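Local coordinates for protein AT27789p (PDB 5UZM) that probably binds RNA, including messenger RNA, this piece being the second quasi-RNA recognition motif of Glorund, the fly homologue of hnRNP F/H, at residues E27-L32 against I81-S86; V11-L16 against Q23-F28. One frame throughout, in Å; residues are numbered along the deposited sequence.

Contact 1 (E27-L32 against I81-S86); sequences EFFSGL and IEIFRS
Phe28 reaches from the last turn of helix 22-28 toward strand 79-85 and meets Ile81 and Ile83, two residues apart on that strand. Its CB starts the side chain toward the strand, CG anti to the backbone N (chi1 -176°) carries the ring out to it, and CE1, CE2 and CZ do the touching. CD2 turns aside to Phe29 and sits 3.6 Å above the middle of that ring's face, while CE2 of Phe29 lies at the edge of the Phe28 ring, the edge of one ring turned to the face of the other. CE2 of Phe28 meets CD1 of Ile83 at 3.7 Å, the methyl lying at the ring edge, close to its plane. CE1 comes to 4.1 Å from CG1 of Ile81, and CZ is 3.9 Å from CB of Ile81.

This is the packing of the first helix of an RNA recognition motif on the inner face of its antiparallel sheet, here on the last long strand; Glu82, between the two isoleucines, points away from the helix.

Ile83 extends its chain fully (chi2 174°), which brings CD1 to both aromatic rings. Phe29, the first residue beyond the helix, and Ile83 approach each other from opposite directions, CZ of Phe29 4.1 Å from CD1 of Ile83. Phe29 also packs edge-to-face with Phe59, and Arg71 NH1 hydrogen-bonds to the carbonyl oxygens of Phe28 and Ser30.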
loop_
_atom_site.group_PDB
_atom_site.type_symbol
_atom_site.label_atom_id
_atom_site.label_comp_id
_atom_site.label_asym_id
_atom_site.label_seq_id
_atom_site.Cartn_x
_atom_site.Cartn_y
_atom_site.Cartn_z
ATOM N N GLU A 27 8.573 -3.402 -5.329
ATOM C CA GLU A 27 8.677 -4.580 -6.209
ATOM C C GLU A 27 7.301 -5.204 -6.491
ATOM O O GLU A 27 7.001 -5.570 -7.632
ATOM C CB GLU A 27 9.627 -5.605 -5.597
ATOM C CG GLU A 27 9.664 -6.879 -6.375
ATOM C CD GLU A 27 10.572 -7.918 -5.759
ATOM O OE1 GLU A 27 10.237 -9.131 -5.846
ATOM O OE2 GLU A 27 11.621 -7.511 -5.215
ATOM N N PHE A 28 6.458 -5.319 -5.474
ATOM C CA PHE A 28 5.118 -5.861 -5.671
ATOM C C PHE A 28 4.333 -5.030 -6.674
ATOM O O PHE A 28 3.564 -5.582 -7.466
ATOM C CB PHE A 28 4.416 -5.881 -4.317
ATOM C CG PHE A 28 3.082 -6.490 -4.318
ATOM C CD1 PHE A 28 2.926 -7.865 -4.287
ATOM C CD2 PHE A 28 1.944 -5.685 -4.366
ATOM C CE1 PHE A 28 1.651 -8.414 -4.294
ATOM C CE2 PHE A 28 0.683 -6.250 -4.345
ATOM C CZ PHE A 28 0.543 -7.617 -4.330
ATOM N N PHE A 29 4.524 -3.715 -6.673
ATOM C CA PHE A 29 3.843 -2.820 -7.602
ATOM C C PHE A 29 4.771 -2.395 -8.740
ATOM O O PHE A 29 4.631 -1.297 -9.272
ATOM C CB PHE A 29 3.286 -1.617 -6.818
ATOM C CG PHE A 29 2.105 -1.974 -5.972
ATOM C CD1 PHE A 29 1.015 -2.617 -6.532
ATOM C CD2 PHE A 29 2.045 -1.647 -4.632
ATOM C CE1 PHE A 29 -0.086 -2.985 -5.792
ATOM C CE2 PHE A 29 0.901 -1.978 -3.891
ATOM C CZ PHE A 29 -0.182 -2.629 -4.478
ATOM N N SER A 30 5.740 -3.251 -9.099
ATOM C CA SER A 30 6.638 -2.945 -10.211
ATOM C C SER A 30 5.851 -2.612 -11.462
ATOM O O SER A 30 4.926 -3.329 -11.834
ATOM C CB SER A 30 7.562 -4.131 -10.468
ATOM O OG SER A 30 8.437 -3.815 -11.565
ATOM N N GLY A 31 6.271 -1.555 -12.140
ATOM C CA GLY A 31 5.550 -1.067 -13.309
ATOM C C GLY A 31 4.547 0.024 -13.028
ATOM O O GLY A 31 4.002 0.606 -13.972
ATOM N N LEU A 32 4.229 0.292 -11.772
ATOM C CA LEU A 32 3.268 1.334 -11.422
ATOM C C LEU A 32 3.994 2.492 -10.757
ATOM O O LEU A 32 5.018 2.305 -10.092
ATOM C CB LEU A 32 2.201 0.795 -10.479
ATOM C CG LEU A 32 1.607 -0.553 -10.936
ATOM C CD1 LEU A 32 0.585 -1.028 -9.951
ATOM C CD2 LEU A 32 0.958 -0.477 -12.336
ATOM N N ILE A 81 -1.434 -10.864 -0.398
ATOM C CA ILE A 81 -1.682 -9.461 -0.074
ATOM C C ILE A 81 -3.076 -9.081 -0.573
ATOM O O ILE A 81 -3.363 -9.155 -1.777
ATOM C CB ILE A 81 -0.598 -8.547 -0.685
ATOM C CG1 ILE A 81 0.834 -9.007 -0.300
ATOM C CG2 ILE A 81 -0.818 -7.109 -0.262
ATOM C CD1 ILE A 81 1.077 -9.212 1.205
ATOM N N GLU A 82 -3.946 -8.716 0.353
ATOM C CA GLU A 82 -5.264 -8.180 0.017
ATOM C C GLU A 82 -5.143 -6.706 -0.282
ATOM O O GLU A 82 -4.470 -5.975 0.449
ATOM C CB GLU A 82 -6.245 -8.407 1.172
ATOM C CG GLU A 82 -6.281 -9.856 1.657
ATOM C CD GLU A 82 -7.014 -9.968 2.982
ATOM O OE1 GLU A 82 -8.263 -9.899 2.947
ATOM O OE2 GLU A 82 -6.346 -10.066 4.050
ATOM N N ILE A 83 -5.845 -6.225 -1.312
ATOM C CA ILE A 83 -5.732 -4.844 -1.764
ATOM C C ILE A 83 -7.131 -4.249 -1.887
ATOM O O ILE A 83 -8.017 -4.873 -2.481
ATOM C CB ILE A 83 -4.999 -4.749 -3.116
ATOM C CG1 ILE A 83 -3.668 -5.531 -3.053
ATOM C CG2 ILE A 83 -4.759 -3.313 -3.531
ATOM C CD1 ILE A 83 -2.979 -5.586 -4.403
ATOM N N PHE A 84 -7.337 -3.076 -1.296
ATOM C CA PHE A 84 -8.645 -2.414 -1.326
ATOM C C PHE A 84 -8.538 -0.988 -1.834
ATOM O O PHE A 84 -7.569 -0.285 -1.542
ATOM C CB PHE A 84 -9.274 -2.333 0.088
ATOM C CG PHE A 84 -9.278 -3.617 0.821
ATOM C CD1 PHE A 84 -10.347 -4.499 0.696
ATOM C CD2 PHE A 84 -8.196 -3.993 1.626
ATOM C CE1 PHE A 84 -10.344 -5.718 1.369
ATOM C CE2 PHE A 84 -8.202 -5.205 2.303
ATOM C CZ PHE A 84 -9.276 -6.067 2.178
ATOM N N ARG A 85 -9.599 -0.523 -2.515
ATOM C CA ARG A 85 -9.683 0.881 -2.893
ATOM C C ARG A 85 -9.784 1.750 -1.647
ATOM O O ARG A 85 -10.422 1.372 -0.662
ATOM C CB ARG A 85 -10.899 1.125 -3.794
ATOM C CG ARG A 85 -11.237 -0.025 -4.743
ATOM C CD ARG A 85 -12.365 0.397 -5.690
ATOM N NE ARG A 85 -11.920 1.529 -6.487
ATOM C CZ ARG A 85 -11.470 1.431 -7.732
ATOM N NH1 ARG A 85 -11.439 0.254 -8.339
ATOM N NH2 ARG A 85 -11.057 2.516 -8.375
ATOM N N SER A 86 -9.142 2.910 -1.695
ATOM C CA SER A 86 -9.047 3.772 -0.540
ATOM C C SER A 86 -9.115 5.231 -0.961
ATOM O O SER A 86 -9.678 5.555 -2.018
ATOM C CB SER A 86 -7.749 3.474 0.228
ATOM O OG SER A 86 -7.768 4.118 1.477
#

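Contact 2 (V11-L16 against Q23-F28); sequences VKLRGL and QQIEEF
Strand 10-14 and the turn after it pack against helix 22-28 at a distance only side chains can bridge, the nearest CA atoms, those of Leu16 and Ile25, being 9.4 Å apart. In the RNA recognition motif this is the first beta-alpha unit: a central strand of the antiparallel sheet, a short connection, and the first helix laid back over the sheet. Leu13, Leu16 and Ile25, all buried, carry the contact through purely apolar groups.

Ile25 points from the helix toward the strand. Its CG1 stands anti to the carbonyl carbon, and the bend at the next bond (chi2 -57°) places CD1 against a methyl of each leucine. Leu13 extends from the strand to meet it tip to tip, with CD1 of Leu13 3.9 Å from CD1 of Ile25. Leu16 comes differently: it follows Gly15, whose positive phi of 100° turns the chain out of the strand, and its side chain crosses that of Ile25 at about a right angle, bringing up one methyl branch.

Other strands of the sheet also touch these residues. Ile25 packs on Val57 of strand 54-58 and Ile76 of strand 75-76, and Leu16 touches Ala55. Lys12 and Arg14 alternate with Leu13 and extend to the other side of the sheet, where Lys12 NZ forms a salt bridge with Glu90 OE1 of helix 88-94. The branch of Leu16 that reaches the helix is CD2, which lies 3.9 Å from Ile25 CD1.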
loop_
_atom_site.group_PDB
_atom_site.type_symbol
_atom_site.label_atom_id
_atom_site.label_comp_id
_atom_site.label_asym_id
_atom_site.label_seq_id
_atom_site.Cartn_x
_atom_site.Cartn_y
_atom_site.Cartn_z
ATOM N N VAL A 11 -4.470 2.970 -2.443
ATOM C CA VAL A 11 -4.988 1.661 -2.080
ATOM C C VAL A 11 -4.533 1.351 -0.652
ATOM O O VAL A 11 -3.559 1.927 -0.155
ATOM C CB VAL A 11 -4.526 0.547 -3.035
ATOM C CG1 VAL A 11 -4.880 0.856 -4.499
ATOM C CG2 VAL A 11 -3.025 0.292 -2.874
ATOM N N LYS A 12 -5.254 0.451 0.014
ATOM C CA LYS A 12 -4.890 -0.077 1.318
ATOM C C LYS A 12 -4.502 -1.538 1.164
ATOM O O LYS A 12 -5.181 -2.286 0.462
ATOM C CB LYS A 12 -6.081 0.051 2.297
ATOM C CG LYS A 12 -5.765 -0.440 3.705
ATOM C CD LYS A 12 -6.925 -0.078 4.645
ATOM C CE LYS A 12 -8.219 -0.777 4.263
ATOM N NZ LYS A 12 -9.366 -0.407 5.176
ATOM N N LEU A 13 -3.406 -1.950 1.807
ATOM C CA LEU A 13 -2.915 -3.326 1.772
ATOM C C LEU A 13 -3.144 -3.993 3.118
ATOM O O LEU A 13 -3.068 -3.337 4.144
ATOM C CB LEU A 13 -1.411 -3.382 1.474
ATOM C CG LEU A 13 -0.905 -2.597 0.273
ATOM C CD1 LEU A 13 0.606 -2.845 0.090
ATOM C CD2 LEU A 13 -1.645 -2.907 -1.004
ATOM N N ARG A 14 -3.435 -5.288 3.115
ATOM C CA ARG A 14 -3.556 -6.080 4.328
ATOM C C ARG A 14 -2.866 -7.425 4.130
ATOM O O ARG A 14 -2.788 -7.957 3.004
ATOM C CB ARG A 14 -5.050 -6.278 4.691
ATOM C CG ARG A 14 -5.295 -7.079 5.937
ATOM C CD ARG A 14 -6.806 -7.107 6.193
ATOM N NE ARG A 14 -7.368 -5.755 6.151
ATOM C CZ ARG A 14 -8.649 -5.479 5.937
ATOM N NH1 ARG A 14 -9.518 -6.459 5.735
ATOM N NH2 ARG A 14 -9.062 -4.220 5.922
ATOM N N GLY A 15 -2.272 -7.942 5.198
ATOM C CA GLY A 15 -1.633 -9.235 5.155
ATOM C C GLY A 15 -0.132 -9.227 4.996
ATOM O O GLY A 15 0.445 -10.265 4.692
ATOM N N LEU A 16 0.506 -8.074 5.166
ATOM C CA LEU A 16 1.926 -7.954 4.869
ATOM C C LEU A 16 2.788 -8.824 5.786
ATOM O O LEU A 16 2.458 -9.021 6.966
ATOM C CB LEU A 16 2.341 -6.498 5.011
ATOM C CG LEU A 16 1.707 -5.535 3.998
ATOM C CD1 LEU A 16 1.959 -4.055 4.344
ATOM C CD2 LEU A 16 2.281 -5.854 2.607
ATOM N N GLN A 23 11.033 -1.531 -0.090
ATOM C CA GLN A 23 11.546 -2.133 -1.321
ATOM C C GLN A 23 10.635 -3.259 -1.804
ATOM O O GLN A 23 10.407 -3.412 -3.018
ATOM C CB GLN A 23 12.969 -2.664 -1.093
ATOM C CG GLN A 23 13.557 -3.305 -2.336
ATOM C CD GLN A 23 14.960 -3.873 -2.109
ATOM O OE1 GLN A 23 15.429 -3.968 -0.976
ATOM N NE2 GLN A 23 15.633 -4.232 -3.191
ATOM N N GLN A 24 10.090 -4.050 -0.872
ATOM C CA GLN A 24 9.204 -5.145 -1.248
ATOM C C GLN A 24 7.881 -4.624 -1.800
ATOM O O GLN A 24 7.299 -5.244 -2.710
ATOM C CB GLN A 24 8.962 -6.027 -0.038
ATOM C CG GLN A 24 10.187 -6.883 0.299
ATOM C CD GLN A 24 9.923 -7.714 1.520
ATOM O OE1 GLN A 24 9.635 -7.180 2.574
ATOM N NE2 GLN A 24 9.929 -9.025 1.364
ATOM N N ILE A 25 7.378 -3.530 -1.242
ATOM C CA ILE A 25 6.153 -2.915 -1.779
ATOM C C ILE A 25 6.417 -2.394 -3.189
ATOM O O ILE A 25 5.596 -2.561 -4.093
ATOM C CB ILE A 25 5.644 -1.779 -0.870
ATOM C CG1 ILE A 25 5.392 -2.308 0.543
ATOM C CG2 ILE A 25 4.400 -1.097 -1.488
ATOM C CD1 ILE A 25 4.472 -3.399 0.550
ATOM N N GLU A 26 7.525 -1.676 -3.372
ATOM C CA GLU A 26 7.877 -1.155 -4.695
ATOM C C GLU A 26 7.964 -2.279 -5.723
ATOM O O GLU A 26 7.423 -2.155 -6.840
ATOM C CB GLU A 26 9.195 -0.386 -4.601
ATOM C CG GLU A 26 9.066 0.938 -3.768
ATOM C CD GLU A 26 10.399 1.429 -3.116
ATOM O OE1 GLU A 26 11.435 0.766 -3.273
ATOM O OE2 GLU A 26 10.413 2.478 -2.418
ATOM N N GLU A 27 8.573 -3.402 -5.329
ATOM C CA GLU A 27 8.677 -4.580 -6.209
ATOM C C GLU A 27 7.301 -5.204 -6.491
ATOM O O GLU A 27 7.001 -5.570 -7.632
ATOM C CB GLU A 27 9.627 -5.605 -5.597
ATOM C CG GLU A 27 9.664 -6.879 -6.375
ATOM C CD GLU A 27 10.572 -7.918 -5.759
ATOM O OE1 GLU A 27 10.237 -9.131 -5.846
ATOM O OE2 GLU A 27 11.621 -7.511 -5.215
ATOM N N PHE A 28 6.458 -5.319 -5.474
ATOM C CA PHE A 28 5.118 -5.861 -5.671
ATOM C C PHE A 28 4.333 -5.030 -6.674
ATOM O O PHE A 28 3.564 -5.582 -7.466
ATOM C CB PHE A 28 4.416 -5.881 -4.317
ATOM C CG PHE A 28 3.082 -6.490 -4.318
ATOM C CD1 PHE A 28 2.926 -7.865 -4.287
ATOM C CD2 PHE A 28 1.944 -5.685 -4.366
ATOM C CE1 PHE A 28 1.651 -8.414 -4.294
ATOM C CE2 PHE A 28 0.683 -6.250 -4.345
ATOM C CZ PHE A 28 0.543 -7.617 -4.330
#

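Contacts 1 and 2 are adjoining parts of one hydrophobic core, their centres about 6 Å apart. Helix 22-28 serves both: Ile25 faces strand 10-14, and one turn later Phe28 faces strand 79-85. The two strands are antiparallel neighbours, joined by backbone hydrogen bonds from Arg14 N to Glu82 O and from Lys12 N to Phe84 O, each 2.9 Å. Side chains also cross between the contacts on the helix side, Leu13 touching Phe29 and Ile83, and Leu16 touching Ile81. On the reverse side of the sheet, Phe84 CZ packs 3.6 Å from Arg14 NH1. That is the face most RNA recognition motifs use for RNA, whereas related hnRNP F quasi-RRMs bind G-tracts mainly through loops, as this domain may.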